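Local coordinates for protein tRNA (cytosine(72)-C(5))-methyltransferase (Pyrococcus horikoshii, PDB 5ZVE) that methylates the C5 position of cytosine 72 in several tRNAs, using S-adenosyl-L-methionine as methyl donor, at residues K343-S353 with M358-H369. Numbering follows the deposited sequence.
Sequences KLEEQSIFIGS and MNKVQRFYPHKH
Ser353 and Arg363 form an antiparallel hydrogen-bonded pair, with Ser353 N 2.6 Å from Arg363 O and Arg363 N 2.8 Å from Ser353 O. Before this pair, residues 346-352 run as a loop that curls round the side chain of Gln362. With CG anti to the backbone N (chi1 -174°) and the chain extended beyond it, Gln362 carries its amide into that loop. Its OE1 accepts two backbone bonds, from Ile351 N at 2.8 Å and from Gly352 N at 2.9 Å. The Gly352 donor lies on a lone pair, while Ile351 N is tilted from the carbonyl plane. NE2 gives to Ile349 O (2.9 Å) and to Gln347 OE1 (2.8 Å), the latter within the Gln362 amide plane. The Phe350 ring stacks on this same amide, the planes 7° apart, with Gln362 CG over the ring centre. The segments belong to the C-terminal part of the Rossmann-like class I methyltransferase domain. Strands 342-344 and 361-364 both pair with strand 374-381, and the loop links strand 342-344 to the hairpin formed by 353-355 and 361-364. A leucine in place of Gln362 would probably leave the amides of Ile351 and Gly352 without their acceptor and let the loop shift. Gly352 CA lies against one face of the His369 ring, whose ND1 accepts from Tyr365 N in the ring plane. Lys368 CB covers the opposite face. At the other end, Leu344 CD1 presses on Met358 CE at 3.5 Å, and a water bridges Gln347 N and Lys360 O.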
ATOM      1  N   LYS A 343      -1.080 -26.506   4.053  1.00 34.78           N
ATOM      2  CA  LYS A 343      -0.893 -26.940   2.672  1.00 30.46           C
ATOM      3  C   LYS A 343      -1.230 -25.838   1.664  1.00 34.16           C
ATOM      4  O   LYS A 343      -2.246 -25.154   1.797  1.00 31.94           O
ATOM      5  CB  LYS A 343      -1.747 -28.181   2.398  1.00 33.66           C
ATOM      6  CG  LYS A 343      -1.621 -28.746   0.993  1.00 38.15           C
ATOM      7  CD  LYS A 343      -2.486 -29.990   0.831  1.00 44.23           C
ATOM      8  CE  LYS A 343      -2.465 -30.513  -0.599  1.00 50.59           C
ATOM      9  NZ  LYS A 343      -3.048 -29.529  -1.555  1.00 47.01           N
ATOM     10  N   LEU A 344      -0.379 -25.675   0.653  1.00 28.84           N
ATOM     11  CA  LEU A 344      -0.612 -24.683  -0.392  1.00 33.85           C
ATOM     12  C   LEU A 344      -1.854 -24.994  -1.216  1.00 36.18           C
ATOM     13  O   LEU A 344      -2.100 -26.142  -1.580  1.00 37.24           O
ATOM     14  CB  LEU A 344       0.600 -24.586  -1.316  1.00 34.12           C
ATOM     15  CG  LEU A 344       1.791 -23.734  -0.882  1.00 37.03           C
ATOM     16  CD1 LEU A 344       2.975 -24.058  -1.760  1.00 39.22           C
ATOM     17  CD2 LEU A 344       1.452 -22.271  -0.998  1.00 29.53           C
ATOM     18  N   GLU A 345      -2.628 -23.958  -1.514  1.00 35.61           N
ATOM     19  CA  GLU A 345      -3.824 -24.099  -2.333  1.00 31.50           C
ATOM     20  C   GLU A 345      -3.836 -23.081  -3.465  1.00 31.27           C
ATOM     21  O   GLU A 345      -3.349 -21.956  -3.316  1.00 28.71           O
ATOM     22  CB  GLU A 345      -5.085 -23.943  -1.486  1.00 31.83           C
ATOM     23  CG  GLU A 345      -5.188 -24.923  -0.337  1.00 40.05           C
ATOM     24  CD  GLU A 345      -6.166 -26.052  -0.621  1.00 50.89           C
ATOM     25  OE1 GLU A 345      -7.374 -25.765  -0.769  1.00 59.02           O
ATOM     26  OE2 GLU A 345      -5.730 -27.224  -0.690  1.00 50.37           O
ATOM     27  N   GLU A 346      -4.391 -23.495  -4.597  1.00 33.61           N
ATOM     28  CA  GLU A 346      -4.558 -22.630  -5.756  1.00 29.29           C
ATOM     29  C   GLU A 346      -5.365 -21.391  -5.391  1.00 30.58           C
ATOM     30  O   GLU A 346      -6.391 -21.485  -4.720  1.00 32.72           O
ATOM     31  CB  GLU A 346      -5.247 -23.404  -6.880  1.00 31.41           C
ATOM     32  CG  GLU A 346      -5.254 -22.726  -8.228  1.00 35.41           C
ATOM     33  CD  GLU A 346      -6.045 -23.511  -9.259  1.00 38.81           C
ATOM     34  OE1 GLU A 346      -7.228 -23.817  -8.991  1.00 47.83           O
ATOM     35  OE2 GLU A 346      -5.483 -23.834 -10.328  1.00 40.37           O
ATOM     36  N   GLN A 347      -4.902 -20.228  -5.835  1.00 29.41           N
ATOM     37  CA  GLN A 347      -5.625 -18.993  -5.581  1.00 26.75           C
ATOM     38  C   GLN A 347      -6.609 -18.735  -6.717  1.00 25.56           C
ATOM     39  O   GLN A 347      -6.318 -19.031  -7.877  1.00 27.32           O
ATOM     40  CB  GLN A 347      -4.654 -17.824  -5.416  1.00 24.39           C
ATOM     41  CG  GLN A 347      -3.688 -17.993  -4.253  1.00 24.41           C
ATOM     42  CD  GLN A 347      -2.731 -16.830  -4.120  1.00 24.27           C
ATOM     43  OE1 GLN A 347      -2.975 -15.748  -4.652  1.00 23.54           O
ATOM     44  NE2 GLN A 347      -1.637 -17.043  -3.397  1.00 24.80           N
ATOM     45  N   SER A 348      -7.769 -18.182  -6.377  1.00 23.11           N
ATOM     46  CA  SER A 348      -8.876 -18.077  -7.323  1.00 26.00           C
ATOM     47  C   SER A 348      -8.576 -17.082  -8.433  1.00 28.60           C
ATOM     48  O   SER A 348      -9.043 -17.241  -9.560  1.00 25.61           O
ATOM     49  CB  SER A 348     -10.162 -17.678  -6.601  1.00 27.00           C
ATOM     50  OG  SER A 348     -10.018 -16.418  -5.964  1.00 31.41           O
ATOM     51  N   ILE A 349      -7.796 -16.057  -8.108  1.00 24.97           N
ATOM     52  CA  ILE A 349      -7.335 -15.102  -9.106  1.00 26.45           C
ATOM     53  C   ILE A 349      -5.816 -15.116  -9.144  1.00 25.20           C
ATOM     54  O   ILE A 349      -5.165 -14.864  -8.138  1.00 28.86           O
ATOM     55  CB  ILE A 349      -7.833 -13.674  -8.802  1.00 26.72           C
ATOM     56  CG1 ILE A 349      -9.364 -13.622  -8.836  1.00 25.97           C
ATOM     57  CG2 ILE A 349      -7.228 -12.674  -9.781  1.00 22.81           C
ATOM     58  CD1 ILE A 349      -9.950 -12.285  -8.412  1.00 27.03           C
ATOM     59  N   PHE A 350      -5.252 -15.419 -10.307  1.00 26.45           N
ATOM     60  CA  PHE A 350      -3.806 -15.414 -10.460  1.00 24.92           C
ATOM     61  C   PHE A 350      -3.420 -14.616 -11.693  1.00 23.11           C
ATOM     62  O   PHE A 350      -3.481 -15.121 -12.812  1.00 22.78           O
ATOM     63  CB  PHE A 350      -3.253 -16.833 -10.566  1.00 22.86           C
ATOM     64  CG  PHE A 350      -1.815 -16.953 -10.134  1.00 26.90           C
ATOM     65  CD1 PHE A 350      -0.798 -16.392 -10.893  1.00 21.84           C
ATOM     66  CD2 PHE A 350      -1.481 -17.638  -8.975  1.00 22.47           C
ATOM     67  CE1 PHE A 350       0.521 -16.495 -10.498  1.00 23.05           C
ATOM     68  CE2 PHE A 350      -0.165 -17.751  -8.577  1.00 23.62           C
ATOM     69  CZ  PHE A 350       0.840 -17.181  -9.339  1.00 25.89           C
ATOM     70  N   ILE A 351      -3.019 -13.368 -11.481  1.00 22.99           N
ATOM     71  CA  ILE A 351      -2.605 -12.516 -12.583  1.00 22.41           C
ATOM     72  C   ILE A 351      -1.195 -11.982 -12.359  1.00 26.25           C
ATOM     73  O   ILE A 351      -0.670 -11.233 -13.176  1.00 26.71           O
ATOM     74  CB  ILE A 351      -3.583 -11.339 -12.776  1.00 26.26           C
ATOM     75  CG1 ILE A 351      -3.700 -10.516 -11.491  1.00 21.66           C
ATOM     76  CG2 ILE A 351      -4.949 -11.853 -13.225  1.00 23.08           C
ATOM     77  CD1 ILE A 351      -4.841  -9.514 -11.499  1.00 17.77           C
ATOM     78  N   GLY A 352      -0.575 -12.384 -11.256  1.00 24.23           N
ATOM     79  CA  GLY A 352       0.779 -11.956 -10.964  1.00 25.01           C
ATOM     80  C   GLY A 352       1.801 -12.923 -11.518  1.00 25.64           C
ATOM     81  O   GLY A 352       1.617 -13.476 -12.600  1.00 23.30           O
ATOM     82  N   SER A 353       2.877 -13.128 -10.767  1.00 24.83           N
ATOM     83  CA  SER A 353       3.932 -14.064 -11.141  1.00 27.78           C
ATOM     84  C   SER A 353       4.007 -15.210 -10.144  1.00 23.36           C
ATOM     85  O   SER A 353       3.517 -15.092  -9.019  1.00 22.33           O
ATOM     86  CB  SER A 353       5.290 -13.356 -11.212  1.00 25.55           C
ATOM     87  OG  SER A 353       5.344 -12.452 -12.298  1.00 35.56           O
ATOM     88  N   MET A 358       8.690 -21.857  -6.160  1.00 35.79           N
ATOM     89  CA  MET A 358       7.505 -22.195  -5.392  1.00 36.25           C
ATOM     90  C   MET A 358       6.230 -21.888  -6.176  1.00 32.82           C
ATOM     91  O   MET A 358       6.073 -20.785  -6.691  1.00 35.63           O
ATOM     92  CB  MET A 358       7.521 -21.424  -4.087  1.00 30.25           C
ATOM     93  CG  MET A 358       6.420 -21.797  -3.177  1.00 32.14           C
ATOM     94  SD  MET A 358       6.707 -21.077  -1.571  1.00 40.16           S
ATOM     95  CE  MET A 358       5.109 -21.415  -0.923  1.00 41.86           C
ATOM     96  N   ASN A 359       5.310 -22.850  -6.227  1.00 35.75           N
ATOM     97  CA  ASN A 359       4.345 -22.917  -7.327  1.00 37.83           C
ATOM     98  C   ASN A 359       3.000 -22.201  -7.178  1.00 33.04           C
ATOM     99  O   ASN A 359       2.532 -21.578  -8.132  1.00 48.99           O
ATOM    100  CB  ASN A 359       4.066 -24.386  -7.650  1.00 43.70           C
ATOM    101  CG  ASN A 359       4.899 -24.889  -8.811  1.00 48.90           C
ATOM    102  OD1 ASN A 359       5.152 -24.159  -9.771  1.00 52.28           O
ATOM    103  ND2 ASN A 359       5.331 -26.143  -8.730  1.00 49.30           N
ATOM    104  N   LYS A 360       2.372 -22.270  -6.011  1.00 27.74           N
ATOM    105  CA  LYS A 360       0.999 -21.780  -5.914  1.00 25.64           C
ATOM    106  C   LYS A 360       0.868 -20.397  -5.279  1.00 27.90           C
ATOM    107  O   LYS A 360      -0.228 -19.832  -5.248  1.00 29.01           O
ATOM    108  CB  LYS A 360       0.138 -22.782  -5.145  1.00 28.56           C
ATOM    109  CG  LYS A 360      -0.003 -24.126  -5.844  1.00 32.12           C
ATOM    110  CD  LYS A 360      -0.946 -25.041  -5.093  1.00 33.84           C
ATOM    111  CE  LYS A 360      -1.214 -26.312  -5.873  1.00 33.12           C
ATOM    112  NZ  LYS A 360      -2.191 -27.182  -5.166  1.00 37.98           N
ATOM    113  N   VAL A 361       1.970 -19.848  -4.776  1.00 25.38           N
ATOM    114  CA  VAL A 361       1.945 -18.483  -4.252  1.00 27.95           C
ATOM    115  C   VAL A 361       2.037 -17.473  -5.379  1.00 21.61           C
ATOM    116  O   VAL A 361       2.512 -17.785  -6.470  1.00 24.03           O
ATOM    117  CB  VAL A 361       3.077 -18.227  -3.238  1.00 23.79           C
ATOM    118  CG1 VAL A 361       2.865 -19.070  -1.998  1.00 26.65           C
ATOM    119  CG2 VAL A 361       4.438 -18.491  -3.866  1.00 23.72           C
ATOM    120  N   GLN A 362       1.595 -16.253  -5.106  1.00 23.78           N
ATOM    121  CA  GLN A 362       1.480 -15.254  -6.155  1.00 23.40           C
ATOM    122  C   GLN A 362       2.272 -13.996  -5.822  1.00 19.57           C
ATOM    123  O   GLN A 362       2.040 -13.356  -4.798  1.00 18.75           O
ATOM    124  CB  GLN A 362       0.006 -14.908  -6.389  1.00 20.46           C
ATOM    125  CG  GLN A 362      -0.232 -13.986  -7.571  1.00 24.23           C
ATOM    126  CD  GLN A 362      -1.700 -13.766  -7.866  1.00 20.04           C
ATOM    127  OE1 GLN A 362      -2.048 -13.170  -8.881  1.00 26.86           O
ATOM    128  NE2 GLN A 362      -2.567 -14.238  -6.978  1.00 19.30           N
ATOM    129  N   ARG A 363       3.198 -13.637  -6.704  1.00 18.60           N
ATOM    130  CA  ARG A 363       3.999 -12.435  -6.509  1.00 19.67           C
ATOM    131  C   ARG A 363       3.633 -11.355  -7.511  1.00 23.96           C
ATOM    132  O   ARG A 363       3.263 -11.645  -8.646  1.00 21.03           O
ATOM    133  CB  ARG A 363       5.493 -12.742  -6.619  1.00 23.59           C
ATOM    134  CG  ARG A 363       6.180 -13.029  -5.287  1.00 25.15           C
ATOM    135  CD  ARG A 363       7.645 -13.346  -5.504  1.00 22.88           C
ATOM    136  NE  ARG A 363       8.383 -13.502  -4.255  1.00 23.46           N
ATOM    137  CZ  ARG A 363       9.121 -12.543  -3.703  1.00 30.17           C
ATOM    138  NH1 ARG A 363       9.209 -11.350  -4.285  1.00 26.32           N
ATOM    139  NH2 ARG A 363       9.769 -12.771  -2.569  1.00 26.29           N
ATOM    140  N   PHE A 364       3.749 -10.108  -7.072  1.00 21.31           N
ATOM    141  CA  PHE A 364       3.582  -8.961  -7.943  1.00 22.56           C
ATOM    142  C   PHE A 364       4.880  -8.169  -7.995  1.00 22.39           C
ATOM    143  O   PHE A 364       5.552  -7.989  -6.978  1.00 21.67           O
ATOM    144  CB  PHE A 364       2.426  -8.078  -7.470  1.00 23.35           C
ATOM    145  CG  PHE A 364       1.068  -8.704  -7.649  1.00 21.62           C
ATOM    146  CD1 PHE A 364       0.517  -9.499  -6.657  1.00 21.90           C
ATOM    147  CD2 PHE A 364       0.342  -8.491  -8.811  1.00 22.74           C
ATOM    148  CE1 PHE A 364      -0.733 -10.075  -6.822  1.00 25.92           C
ATOM    149  CE2 PHE A 364      -0.912  -9.061  -8.983  1.00 22.95           C
ATOM    150  CZ  PHE A 364      -1.450  -9.856  -7.987  1.00 20.05           C
ATOM    151  N   TYR A 365       5.244  -7.735  -9.196  1.00 21.92           N
ATOM    152  CA  TYR A 365       6.449  -6.949  -9.414  1.00 24.17           C
ATOM    153  C   TYR A 365       6.086  -5.631 -10.077  1.00 24.66           C
ATOM    154  O   TYR A 365       5.193  -5.596 -10.922  1.00 24.91           O
ATOM    155  CB  TYR A 365       7.445  -7.713 -10.280  1.00 26.31           C
ATOM    156  CG  TYR A 365       7.996  -8.964  -9.639  1.00 23.79           C
ATOM    157  CD1 TYR A 365       9.049  -8.895  -8.737  1.00 27.36           C
ATOM    158  CD2 TYR A 365       7.470 -10.214  -9.942  1.00 22.00           C
ATOM    159  CE1 TYR A 365       9.565 -10.038  -8.151  1.00 24.50           C
ATOM    160  CE2 TYR A 365       7.979 -11.365  -9.361  1.00 24.02           C
ATOM    161  CZ  TYR A 365       9.026 -11.267  -8.466  1.00 25.02           C
ATOM    162  OH  TYR A 365       9.545 -12.399  -7.881  1.00 33.56           O
ATOM    163  N   PRO A 366       6.782  -4.542  -9.705  1.00 23.07           N
ATOM    164  CA  PRO A 366       6.465  -3.225 -10.274  1.00 25.10           C
ATOM    165  C   PRO A 366       6.697  -3.133 -11.785  1.00 24.93           C
ATOM    166  O   PRO A 366       5.922  -2.477 -12.481  1.00 24.93           O
ATOM    167  CB  PRO A 366       7.410  -2.276  -9.517  1.00 26.30           C
ATOM    168  CG  PRO A 366       8.521  -3.141  -9.031  1.00 28.47           C
ATOM    169  CD  PRO A 366       7.893  -4.479  -8.742  1.00 26.45           C
ATOM    170  N   HIS A 367       7.744  -3.779 -12.286  1.00 25.07           N
ATOM    171  CA  HIS A 367       8.078  -3.685 -13.703  1.00 25.31           C
ATOM    172  C   HIS A 367       7.225  -4.616 -14.557  1.00 26.76           C
ATOM    173  O   HIS A 367       7.056  -4.387 -15.749  1.00 27.13           O
ATOM    174  CB  HIS A 367       9.568  -3.972 -13.923  1.00 31.87           C
ATOM    175  CG  HIS A 367       9.979  -5.372 -13.591  1.00 31.00           C
ATOM    176  ND1 HIS A 367       9.762  -5.942 -12.355  1.00 31.32           N
ATOM    177  CD2 HIS A 367      10.614  -6.312 -14.331  1.00 30.27           C
ATOM    178  CE1 HIS A 367      10.231  -7.178 -12.353  1.00 27.25           C
ATOM    179  NE2 HIS A 367      10.756  -7.426 -13.538  1.00 30.82           N
ATOM    180  N   LYS A 368       6.690  -5.672 -13.955  1.00 27.03           N
ATOM    181  CA  LYS A 368       5.846  -6.607 -14.696  1.00 25.25           C
ATOM    182  C   LYS A 368       4.354  -6.280 -14.616  1.00 23.19           C
ATOM    183  O   LYS A 368       3.636  -6.433 -15.598  1.00 22.71           O
ATOM    184  CB  LYS A 368       6.080  -8.042 -14.209  1.00 28.27           C
ATOM    185  CG  LYS A 368       7.474  -8.582 -14.480  1.00 27.57           C
ATOM    186  CD  LYS A 368       7.591 -10.041 -14.052  1.00 32.86           C
ATOM    187  CE  LYS A 368       8.922 -10.645 -14.485  1.00 33.05           C
ATOM    188  NZ  LYS A 368       9.104 -12.027 -13.959  1.00 34.42           N
ATOM    189  N   HIS A 369       3.881  -5.841 -13.454  1.00 24.52           N
ATOM    190  CA  HIS A 369       2.441  -5.710 -13.250  1.00 22.73           C
ATOM    191  C   HIS A 369       1.978  -4.291 -12.948  1.00 24.12           C
ATOM    192  O   HIS A 369       0.782  -4.063 -12.749  1.00 20.18           O
ATOM    193  CB  HIS A 369       1.990  -6.642 -12.127  1.00 21.48           C
ATOM    194  CG  HIS A 369       2.557  -8.018 -12.234  1.00 27.98           C
ATOM    195  ND1 HIS A 369       3.437  -8.539 -11.306  1.00 24.07           N
ATOM    196  CD2 HIS A 369       2.384  -8.987 -13.166  1.00 25.54           C
ATOM    197  CE1 HIS A 369       3.773  -9.766 -11.659  1.00 25.37           C
ATOM    198  NE2 HIS A 369       3.147 -10.062 -12.786  1.00 25.07           N
TER
HETATM  199  O   HOH W   1      -1.338 -19.875  -2.483  1.00 25.27           O
HETATM  200  O   HOH W   2      -2.167 -20.464  -7.071  1.00 29.66           O
HETATM  201  O   HOH W   3       3.470 -11.829 -14.689  1.00 32.16           O